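Local structure of BH0493 protein (Bacillus halodurans C-125, 2QEE) at residues L47-E56 and S92-C101; F277-V286 and V300-L311. The protein binds zinc and is probably a metal-dependent enzyme of the amidohydrolase superfamily, related to uronate isomerases. All blocks are in the same frame, centred on the assembly; numbering follows the deposited sequence.

Interaction 1. Residues L47-E56 and S92-C101; sequences LLTYHYLVAE and SEACRGVLTC
Leu-53 and Val-98 meet in a buried helix-helix packing within the helical region between strands 24-26 and 139-143, sealed at one end by a carboxylate-serine bond between Glu-56 and Ser-92. The segment axes of helices 51-56 and 93-101 approach to 9.8 Å with 130° between their N-to-C directions, so the helices cross steeply, inclined about 50° from antiparallel. Leu-53 spreads its two methyls over three neighbours. With CG beside the backbone N (chi1 -67°), CD2 reaches Ala-94 CB at 3.6 Å and also touches Cys-95 SG, while CD1 lies 3.8 Å from Val-98 CG2. The other branch of Val-98, CG1, is met by CD2 of Leu-48, whose side chain crosses it at about a right angle. Beyond it, Leu-47 sends CD1 to Cys-101 CB. These helices form part of an insertion between two strands that are neighbours in the sheet of what is, by family, a (beta/alpha)-barrel enzyme. At the polar end, Ser-92 is the N-cap of helix 93-101: its OG accepts from Cys-95 N at 3.2 Å and donates to Glu-56 OE1 at 2.7 Å, which receives it on its syn lone pair. The extended Glu-56 chain carries its other oxygen to a water, 2.7 Å from OE2, which in turn accepts from Ala-94 N at 2.9 Å. Glu-56 is therefore tied twice to the first turn of the partner helix, where the helix dipole would probably help stabilise its negative charge. OE2 also forms a salt bridge with Arg-316 of the second subunit, extending the network across the subunit interface. Next to this packing, Tyr-52 lays its CB against Ala-94 CB, and its side chain is about 5 Å from that of the zinc ligand Asp-357.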
loop_
_atom_site.group_PDB
_atom_site.type_symbol
_atom_site.label_atom_id
_atom_site.label_comp_id
_atom_site.label_asym_id
_atom_site.label_seq_id
_atom_site.Cartn_x
_atom_site.Cartn_y
_atom_site.Cartn_z
ATOM N N LEU C 47 -23.627 -10.153 -18.651
ATOM C CA LEU C 47 -22.167 -9.950 -18.434
ATOM C C LEU C 47 -21.740 -8.537 -18.797
ATOM O O LEU C 47 -21.075 -7.865 -18.043
ATOM C CB LEU C 47 -21.316 -10.932 -19.239
ATOM C CG LEU C 47 -21.284 -12.365 -18.708
ATOM C CD1 LEU C 47 -20.539 -13.301 -19.701
ATOM C CD2 LEU C 47 -20.613 -12.408 -17.307
ATOM N N LEU C 48 -22.148 -8.085 -19.985
ATOM C CA LEU C 48 -21.763 -6.775 -20.465
ATOM C C LEU C 48 -22.400 -5.608 -19.708
ATOM O O LEU C 48 -21.831 -4.527 -19.652
ATOM C CB LEU C 48 -22.108 -6.696 -21.955
ATOM C CG LEU C 48 -21.076 -7.401 -22.848
ATOM C CD1 LEU C 48 -21.640 -7.497 -24.303
ATOM C CD2 LEU C 48 -19.655 -6.735 -22.894
ATOM N N THR C 49 -23.575 -5.823 -19.115
ATOM C CA THR C 49 -24.255 -4.719 -18.414
ATOM C C THR C 49 -24.100 -4.796 -16.881
ATOM O O THR C 49 -24.764 -4.063 -16.136
ATOM C CB THR C 49 -25.741 -4.651 -18.848
ATOM O OG1 THR C 49 -26.341 -5.917 -18.566
ATOM C CG2 THR C 49 -25.842 -4.378 -20.324
ATOM N N TYR C 50 -23.229 -5.694 -16.425
ATOM C CA TYR C 50 -22.674 -5.747 -15.054
ATOM C C TYR C 50 -22.332 -4.300 -14.664
ATOM O O TYR C 50 -21.826 -3.549 -15.519
ATOM C CB TYR C 50 -21.341 -6.525 -15.138
ATOM C CG TYR C 50 -20.644 -6.899 -13.825
ATOM C CD1 TYR C 50 -21.357 -7.106 -12.645
ATOM C CD2 TYR C 50 -19.257 -7.134 -13.811
ATOM C CE1 TYR C 50 -20.706 -7.551 -11.456
ATOM C CE2 TYR C 50 -18.593 -7.579 -12.624
ATOM C CZ TYR C 50 -19.315 -7.802 -11.470
ATOM O OH TYR C 50 -18.664 -8.207 -10.315
ATOM N N HIS C 51 -22.575 -3.912 -13.407
ATOM C CA HIS C 51 -22.415 -2.509 -13.030
ATOM C C HIS C 51 -20.958 -2.054 -13.095
ATOM O O HIS C 51 -20.686 -0.859 -13.278
ATOM C CB HIS C 51 -23.053 -2.196 -11.676
ATOM C CG HIS C 51 -22.398 -2.849 -10.488
ATOM N ND1 HIS C 51 -21.306 -2.305 -9.842
ATOM C CD2 HIS C 51 -22.700 -3.984 -9.816
ATOM C CE1 HIS C 51 -20.984 -3.062 -8.805
ATOM N NE2 HIS C 51 -21.813 -4.085 -8.768
ATOM N N TYR C 52 -20.013 -2.986 -12.924
ATOM C CA TYR C 52 -18.602 -2.594 -13.084
ATOM C C TYR C 52 -18.378 -1.991 -14.462
ATOM O O TYR C 52 -17.578 -1.065 -14.624
ATOM C CB TYR C 52 -17.633 -3.785 -12.926
ATOM C CG TYR C 52 -17.468 -4.401 -11.561
ATOM C CD1 TYR C 52 -18.513 -4.494 -10.656
ATOM C CD2 TYR C 52 -16.241 -5.023 -11.198
ATOM C CE1 TYR C 52 -18.338 -5.124 -9.411
ATOM C CE2 TYR C 52 -16.059 -5.665 -9.925
ATOM C CZ TYR C 52 -17.108 -5.700 -9.061
ATOM O OH TYR C 52 -16.942 -6.301 -7.855
ATOM N N LEU C 53 -19.036 -2.558 -15.470
ATOM C CA LEU C 53 -18.868 -2.110 -16.847
ATOM C C LEU C 53 -19.680 -0.865 -17.145
ATOM O O LEU C 53 -19.256 -0.057 -17.965
ATOM C CB LEU C 53 -19.171 -3.218 -17.857
ATOM C CG LEU C 53 -18.145 -4.386 -17.822
ATOM C CD1 LEU C 53 -18.433 -5.379 -18.920
ATOM C CD2 LEU C 53 -16.724 -3.853 -17.989
ATOM N N VAL C 54 -20.812 -0.709 -16.465
ATOM C CA VAL C 54 -21.527 0.595 -16.530
ATOM C C VAL C 54 -20.641 1.779 -16.070
ATOM O O VAL C 54 -20.465 2.772 -16.816
ATOM C CB VAL C 54 -22.840 0.532 -15.726
ATOM C CG1 VAL C 54 -23.550 1.898 -15.745
ATOM C CG2 VAL C 54 -23.734 -0.560 -16.321
ATOM N N ALA C 55 -19.973 1.615 -14.925
ATOM C CA ALA C 55 -19.030 2.646 -14.464
ATOM C C ALA C 55 -17.989 2.905 -15.562
ATOM O O ALA C 55 -17.721 4.052 -15.943
ATOM C CB ALA C 55 -18.353 2.182 -13.168
ATOM N N GLU C 56 -17.395 1.839 -16.120
ATOM C CA GLU C 56 -16.325 2.043 -17.077
ATOM C C GLU C 56 -16.804 2.713 -18.377
ATOM O O GLU C 56 -16.130 3.598 -18.868
ATOM C CB GLU C 56 -15.605 0.718 -17.359
ATOM C CG GLU C 56 -14.822 0.268 -16.088
ATOM C CD GLU C 56 -14.092 -1.052 -16.292
ATOM O OE1 GLU C 56 -13.630 -1.315 -17.435
ATOM O OE2 GLU C 56 -14.013 -1.784 -15.272
ATOM N N SER C 92 -9.044 -3.616 -19.128
ATOM C CA SER C 92 -9.433 -3.618 -17.692
ATOM C C SER C 92 -9.771 -5.023 -17.210
ATOM O O SER C 92 -10.090 -5.915 -18.016
ATOM C CB SER C 92 -10.605 -2.686 -17.393
ATOM O OG SER C 92 -11.812 -3.305 -17.827
ATOM N N GLU C 93 -9.724 -5.204 -15.877
ATOM C CA GLU C 93 -10.038 -6.515 -15.331
ATOM C C GLU C 93 -11.459 -7.011 -15.686
ATOM O O GLU C 93 -11.643 -8.192 -16.047
ATOM C CB GLU C 93 -9.843 -6.503 -13.816
ATOM C CG GLU C 93 -10.243 -7.742 -13.056
ATOM C CD GLU C 93 -9.527 -9.062 -13.470
ATOM O OE1 GLU C 93 -8.548 -9.069 -14.230
ATOM O OE2 GLU C 93 -10.055 -10.101 -13.022
ATOM N N ALA C 94 -12.452 -6.122 -15.537
ATOM C CA ALA C 94 -13.846 -6.470 -15.820
ATOM C C ALA C 94 -14.070 -6.780 -17.309
ATOM O O ALA C 94 -14.768 -7.745 -17.662
ATOM C CB ALA C 94 -14.755 -5.348 -15.325
ATOM N N CYS C 95 -13.381 -6.055 -18.194
ATOM C CA CYS C 95 -13.519 -6.348 -19.621
ATOM C C CYS C 95 -12.780 -7.653 -19.962
ATOM O O CYS C 95 -13.330 -8.519 -20.680
ATOM C CB CYS C 95 -12.977 -5.215 -20.458
ATOM S SG CYS C 95 -14.027 -3.726 -20.376
ATOM N N ARG C 96 -11.536 -7.823 -19.467
ATOM C CA ARG C 96 -10.844 -9.096 -19.622
ATOM C C ARG C 96 -11.748 -10.251 -19.182
ATOM O O ARG C 96 -11.830 -11.327 -19.875
ATOM C CB ARG C 96 -9.587 -9.101 -18.771
ATOM C CG ARG C 96 -8.786 -10.400 -18.716
ATOM C CD ARG C 96 -7.964 -10.341 -17.368
ATOM N NE ARG C 96 -7.207 -11.577 -17.241
ATOM C CZ ARG C 96 -6.608 -11.975 -16.128
ATOM N NH1 ARG C 96 -6.693 -11.243 -15.013
ATOM N NH2 ARG C 96 -5.944 -13.119 -16.128
ATOM N N GLY C 97 -12.377 -10.090 -18.030
ATOM C CA GLY C 97 -13.254 -11.137 -17.510
ATOM C C GLY C 97 -14.341 -11.579 -18.499
ATOM O O GLY C 97 -14.571 -12.778 -18.651
ATOM N N VAL C 98 -15.009 -10.625 -19.161
ATOM C CA VAL C 98 -16.006 -11.000 -20.191
ATOM C C VAL C 98 -15.382 -11.928 -21.225
ATOM O O VAL C 98 -15.974 -12.965 -21.578
ATOM C CB VAL C 98 -16.655 -9.751 -20.845
ATOM C CG1 VAL C 98 -17.642 -10.126 -22.005
ATOM C CG2 VAL C 98 -17.418 -8.911 -19.782
ATOM N N LEU C 99 -14.162 -11.630 -21.669
ATOM C CA LEU C 99 -13.511 -12.466 -22.675
ATOM C C LEU C 99 -13.178 -13.836 -22.105
ATOM O O LEU C 99 -13.352 -14.842 -22.824
ATOM C CB LEU C 99 -12.229 -11.778 -23.162
ATOM C CG LEU C 99 -12.464 -10.332 -23.666
ATOM C CD1 LEU C 99 -11.148 -9.778 -24.203
ATOM C CD2 LEU C 99 -13.493 -10.410 -24.810
ATOM N N THR C 100 -12.662 -13.898 -20.854
ATOM C CA THR C 100 -12.405 -15.224 -20.250
ATOM C C THR C 100 -13.658 -16.108 -20.242
ATOM O O THR C 100 -13.592 -17.297 -20.531
ATOM C CB THR C 100 -11.796 -15.028 -18.847
ATOM O OG1 THR C 100 -10.519 -14.382 -19.036
ATOM C CG2 THR C 100 -11.623 -16.399 -18.084
ATOM N N CYS C 101 -14.808 -15.504 -19.939
ATOM C CA CYS C 101 -16.090 -16.223 -19.943
ATOM C C CYS C 101 -16.416 -16.766 -21.328
ATOM O O CYS C 101 -16.749 -17.975 -21.460
ATOM C CB CYS C 101 -17.208 -15.295 -19.500
ATOM S SG CYS C 101 -17.102 -14.817 -17.750
HETATM O O HOH W 1 -12.169 -3.512 -14.293
#

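Interaction 2. Residues F277-V286 and V300-L311; sequences FVGKASMDGV and VTMLSRENQHEL
The loop after strand 298-302, at its C-terminal end, is joined to the chain running from strand 277-278 to helix 284-292 by a side-chain amide that pairs with one residue's backbone. Asn-307 OD1 accepts from Ala-281 N at 2.9 Å, on a lone pair in the carbonyl plane, and the bond is almost straight (177°). Asn-307 ND2 returns a bond to Ala-281 O, also 2.9 Å and nearly straight at 170°. The same ND2 also donates to Glu-310 OE2 at 2.8 Å, met nearly along the carboxylate's C-O bond, which fixes the rotation of the amide. Replacing Asn-307 by an alanine would probably leave Ala-281 N and O without their side-chain partners and take from the Glu-310 carboxylate one of its partners, leaving it held mainly by waters. Apolar packing flanks this core: Met-283, bent back on itself, brings SD to Met-302 SD at 3.7 Å, and Met-302 CE rests on Ala-281 CB. At the strand end Val-278 CG2 presses on Leu-303 CG at 3.5 Å, a close fit for two carbons. Lys-280, fully extended with CG anti to the backbone N (chi1 -171°), lays its CE near Glu-306 O, 3.5 Å away. A water 2.8 Å from its NZ links it to Glu-310 OE1. Lys-280 also packs on Lys-280 of both neighbouring subunits. Leu-303 lies about 9 Å from the zinc, side chain to metal, and a strand leading through such a loop into helix 308-317 is the beta-alpha unit of amidohydrolase barrels, whose active sites lie at the C-terminal strand ends.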
loop_
_atom_site.group_PDB
_atom_site.type_symbol
_atom_site.label_atom_id
_atom_site.label_comp_id
_atom_site.label_asym_id
_atom_site.label_seq_id
_atom_site.Cartn_x
_atom_site.Cartn_y
_atom_site.Cartn_z
ATOM N N PHE C 277 -18.846 4.010 -3.469
ATOM C CA PHE C 277 -17.456 4.375 -3.330
ATOM C C PHE C 277 -16.878 3.605 -2.127
ATOM O O PHE C 277 -17.519 2.631 -1.597
ATOM C CB PHE C 277 -17.393 5.930 -3.225
ATOM C CG PHE C 277 -15.983 6.548 -3.190
ATOM C CD1 PHE C 277 -14.926 6.111 -4.000
ATOM C CD2 PHE C 277 -15.742 7.642 -2.345
ATOM C CE1 PHE C 277 -13.650 6.768 -3.963
ATOM C CE2 PHE C 277 -14.478 8.305 -2.336
ATOM C CZ PHE C 277 -13.425 7.806 -3.107
ATOM N N VAL C 278 -15.663 3.971 -1.753
ATOM C CA VAL C 278 -14.912 3.274 -0.711
ATOM C C VAL C 278 -14.292 4.253 0.303
ATOM O O VAL C 278 -13.947 5.410 -0.054
ATOM C CB VAL C 278 -13.784 2.454 -1.419
ATOM C CG1 VAL C 278 -12.791 3.365 -2.169
ATOM C CG2 VAL C 278 -13.024 1.529 -0.372
ATOM N N GLY C 279 -14.100 3.810 1.552
ATOM C CA GLY C 279 -13.329 4.604 2.528
ATOM C C GLY C 279 -12.629 3.625 3.453
ATOM O O GLY C 279 -13.139 2.510 3.668
ATOM N N LYS C 280 -11.491 4.061 3.985
ATOM C CA LYS C 280 -10.787 3.313 5.028
ATOM C C LYS C 280 -11.629 3.348 6.311
ATOM O O LYS C 280 -12.161 4.387 6.668
ATOM C CB LYS C 280 -9.380 3.881 5.273
ATOM C CG LYS C 280 -8.517 2.972 6.216
ATOM C CD LYS C 280 -7.250 3.703 6.506
ATOM C CE LYS C 280 -6.331 2.844 7.402
ATOM N NZ LYS C 280 -5.082 3.568 7.724
ATOM N N ALA C 281 -11.725 2.201 6.990
ATOM C CA ALA C 281 -12.515 2.109 8.245
ATOM C C ALA C 281 -11.540 2.058 9.428
ATOM O O ALA C 281 -10.358 1.621 9.300
ATOM C CB ALA C 281 -13.441 0.781 8.265
ATOM N N SER C 282 -12.038 2.428 10.619
ATOM C CA SER C 282 -11.327 2.106 11.870
ATOM C C SER C 282 -11.430 0.592 12.116
ATOM O O SER C 282 -12.455 -0.000 11.824
ATOM C CB SER C 282 -11.986 2.796 13.080
ATOM O OG SER C 282 -11.287 2.400 14.265
ATOM N N MET C 283 -10.381 0.017 12.710
ATOM C CA MET C 283 -10.451 -1.401 13.104
ATOM C C MET C 283 -11.081 -1.542 14.500
ATOM O O MET C 283 -11.356 -2.653 14.918
ATOM C CB MET C 283 -9.078 -2.091 13.095
ATOM C CG MET C 283 -8.351 -1.998 11.714
ATOM S SD MET C 283 -9.306 -2.794 10.392
ATOM C CE MET C 283 -9.325 -4.480 11.010
ATOM N N ASP C 284 -11.339 -0.426 15.190
ATOM C CA ASP C 284 -11.773 -0.522 16.592
ATOM C C ASP C 284 -13.027 -1.376 16.810
ATOM O O ASP C 284 -13.099 -2.158 17.805
ATOM C CB ASP C 284 -12.012 0.892 17.154
ATOM C CG ASP C 284 -10.719 1.683 17.400
ATOM O OD1 ASP C 284 -9.613 1.189 17.077
ATOM O OD2 ASP C 284 -10.828 2.837 17.898
ATOM N N GLY C 285 -14.029 -1.211 15.947
ATOM C CA GLY C 285 -15.329 -1.890 16.184
ATOM C C GLY C 285 -15.143 -3.373 16.005
ATOM O O GLY C 285 -15.776 -4.193 16.713
ATOM N N VAL C 286 -14.376 -3.730 14.973
ATOM C CA VAL C 286 -14.127 -5.163 14.667
ATOM C C VAL C 286 -13.325 -5.788 15.807
ATOM O O VAL C 286 -13.648 -6.896 16.268
ATOM C CB VAL C 286 -13.363 -5.382 13.328
ATOM C CG1 VAL C 286 -13.211 -6.885 13.073
ATOM C CG2 VAL C 286 -14.098 -4.647 12.158
ATOM N N VAL C 300 -14.947 -11.591 7.915
ATOM C CA VAL C 300 -14.796 -10.160 7.533
ATOM C C VAL C 300 -14.036 -10.040 6.244
ATOM O O VAL C 300 -13.046 -10.764 6.045
ATOM C CB VAL C 300 -14.040 -9.399 8.642
ATOM C CG1 VAL C 300 -13.778 -7.861 8.279
ATOM C CG2 VAL C 300 -14.809 -9.448 9.980
ATOM N N THR C 301 -14.515 -9.160 5.388
ATOM C CA THR C 301 -13.767 -8.677 4.226
ATOM C C THR C 301 -13.880 -7.143 4.241
ATOM O O THR C 301 -14.913 -6.600 4.699
ATOM C CB THR C 301 -14.267 -9.316 2.909
ATOM O OG1 THR C 301 -13.271 -9.186 1.880
ATOM C CG2 THR C 301 -15.611 -8.732 2.384
ATOM N N MET C 302 -12.848 -6.454 3.727
ATOM C CA MET C 302 -12.853 -4.978 3.823
ATOM C C MET C 302 -12.575 -4.385 2.467
ATOM O O MET C 302 -11.900 -4.998 1.641
ATOM C CB MET C 302 -11.874 -4.425 4.857
ATOM C CG MET C 302 -12.251 -4.861 6.290
ATOM S SD MET C 302 -11.270 -4.228 7.597
ATOM C CE MET C 302 -12.128 -2.580 7.777
ATOM N N LEU C 303 -13.108 -3.188 2.248
ATOM C CA LEU C 303 -13.074 -2.662 0.868
ATOM C C LEU C 303 -11.845 -1.784 0.541
ATOM O O LEU C 303 -11.486 -1.646 -0.650
ATOM C CB LEU C 303 -14.359 -1.863 0.587
ATOM C CG LEU C 303 -14.665 -1.490 -0.868
ATOM C CD1 LEU C 303 -14.714 -2.656 -1.861
ATOM C CD2 LEU C 303 -16.073 -0.720 -0.888
ATOM N N SER C 304 -11.310 -1.130 1.557
ATOM C CA SER C 304 -10.170 -0.177 1.325
ATOM C C SER C 304 -8.853 -1.000 1.206
ATOM O O SER C 304 -8.561 -1.839 2.065
ATOM C CB SER C 304 -10.089 0.836 2.484
ATOM O OG SER C 304 -8.894 1.634 2.369
ATOM N N ARG C 305 -7.994 -0.604 0.240
ATOM C CA ARG C 305 -6.666 -1.199 0.129
ATOM C C ARG C 305 -5.937 -1.004 1.454
ATOM O O ARG C 305 -5.162 -1.865 1.888
ATOM C CB ARG C 305 -5.860 -0.510 -0.996
ATOM C CG ARG C 305 -4.504 -1.176 -1.228
ATOM C CD ARG C 305 -3.709 -0.328 -2.250
ATOM N NE ARG C 305 -2.432 -1.014 -2.474
ATOM C CZ ARG C 305 -1.326 -0.412 -2.883
ATOM N NH1 ARG C 305 -1.344 0.903 -3.107
ATOM N NH2 ARG C 305 -0.243 -1.142 -3.142
ATOM N N GLU C 306 -6.185 0.144 2.100
ATOM C CA GLU C 306 -5.383 0.606 3.220
ATOM C C GLU C 306 -5.766 -0.109 4.549
ATOM O O GLU C 306 -5.092 0.060 5.581
ATOM C CB GLU C 306 -5.489 2.127 3.381
ATOM C CG GLU C 306 -4.660 2.853 2.353
ATOM C CD GLU C 306 -5.143 2.655 0.922
ATOM O OE1 GLU C 306 -6.366 2.832 0.690
ATOM O OE2 GLU C 306 -4.259 2.459 0.034
ATOM N N ASN C 307 -6.859 -0.898 4.488
ATOM C CA ASN C 307 -7.230 -1.759 5.647
ATOM C C ASN C 307 -6.633 -3.188 5.606
ATOM O O ASN C 307 -6.786 -3.938 6.562
ATOM C CB ASN C 307 -8.777 -1.897 5.754
ATOM C CG ASN C 307 -9.450 -0.719 6.451
ATOM O OD1 ASN C 307 -10.450 -0.205 5.928
ATOM N ND2 ASN C 307 -8.967 -0.314 7.632
ATOM N N GLN C 308 -6.069 -3.587 4.471
ATOM C CA GLN C 308 -5.856 -5.051 4.267
ATOM C C GLN C 308 -4.781 -5.558 5.169
ATOM O O GLN C 308 -4.956 -6.600 5.798
ATOM C CB GLN C 308 -5.489 -5.370 2.787
ATOM C CG GLN C 308 -6.618 -4.926 1.784
ATOM C CD GLN C 308 -8.018 -5.521 2.231
ATOM O OE1 GLN C 308 -8.094 -6.631 2.750
ATOM N NE2 GLN C 308 -9.103 -4.771 2.017
ATOM N N HIS C 309 -3.650 -4.835 5.283
ATOM C CA HIS C 309 -2.575 -5.395 6.103
ATOM C C HIS C 309 -3.025 -5.538 7.566
ATOM O O HIS C 309 -2.803 -6.560 8.237
ATOM C CB HIS C 309 -1.326 -4.511 5.988
ATOM C CG HIS C 309 -0.225 -4.947 6.903
ATOM N ND1 HIS C 309 -0.102 -4.443 8.168
ATOM C CD2 HIS C 309 0.752 -5.874 6.762
ATOM C CE1 HIS C 309 0.923 -5.010 8.772
ATOM N NE2 HIS C 309 1.464 -5.883 7.942
ATOM N N GLU C 310 -3.629 -4.466 8.110
ATOM C CA GLU C 310 -4.019 -4.468 9.535
ATOM C C GLU C 310 -5.156 -5.473 9.786
ATOM O O GLU C 310 -5.242 -6.053 10.864
ATOM C CB GLU C 310 -4.310 -3.056 10.029
ATOM C CG GLU C 310 -5.491 -2.406 9.354
ATOM C CD GLU C 310 -5.633 -0.902 9.661
ATOM O OE1 GLU C 310 -4.750 -0.318 10.328
ATOM O OE2 GLU C 310 -6.622 -0.310 9.154
ATOM N N LEU C 311 -6.015 -5.688 8.779
ATOM C CA LEU C 311 -6.984 -6.799 8.902
ATOM C C LEU C 311 -6.286 -8.189 9.089
ATOM O O LEU C 311 -6.709 -9.010 9.938
ATOM C CB LEU C 311 -7.894 -6.827 7.674
ATOM C CG LEU C 311 -8.921 -7.970 7.623
ATOM C CD1 LEU C 311 -9.920 -7.817 8.822
ATOM C CD2 LEU C 311 -9.608 -7.987 6.298
HETATM O O HOH W 2 -12.546 -0.382 4.153
HETATM O O HOH W 3 -3.325 1.536 8.489
HETATM O O HOH W 4 -7.760 1.662 10.506
#

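How the interactions relate
Both contacts are buried, yet they hold different elements: interaction 1 joins helices of the insertion, whereas interaction 2 joins strand ends, loops and helix starts of the barrel. Their centres are 25 Å apart and the nearest atoms about 7 Å, so they do not touch, and they follow in series along the chain. Interaction 1 is chiefly aliphatic, with polar bonds gathered at one helix start. In interaction 2 hydrogen bonds to buried loop backbone occupy the middle, with methionines and aliphatic groups around them. Each comes within 10 Å of the zinc and each reaches the second subunit, interaction 2 the third as well.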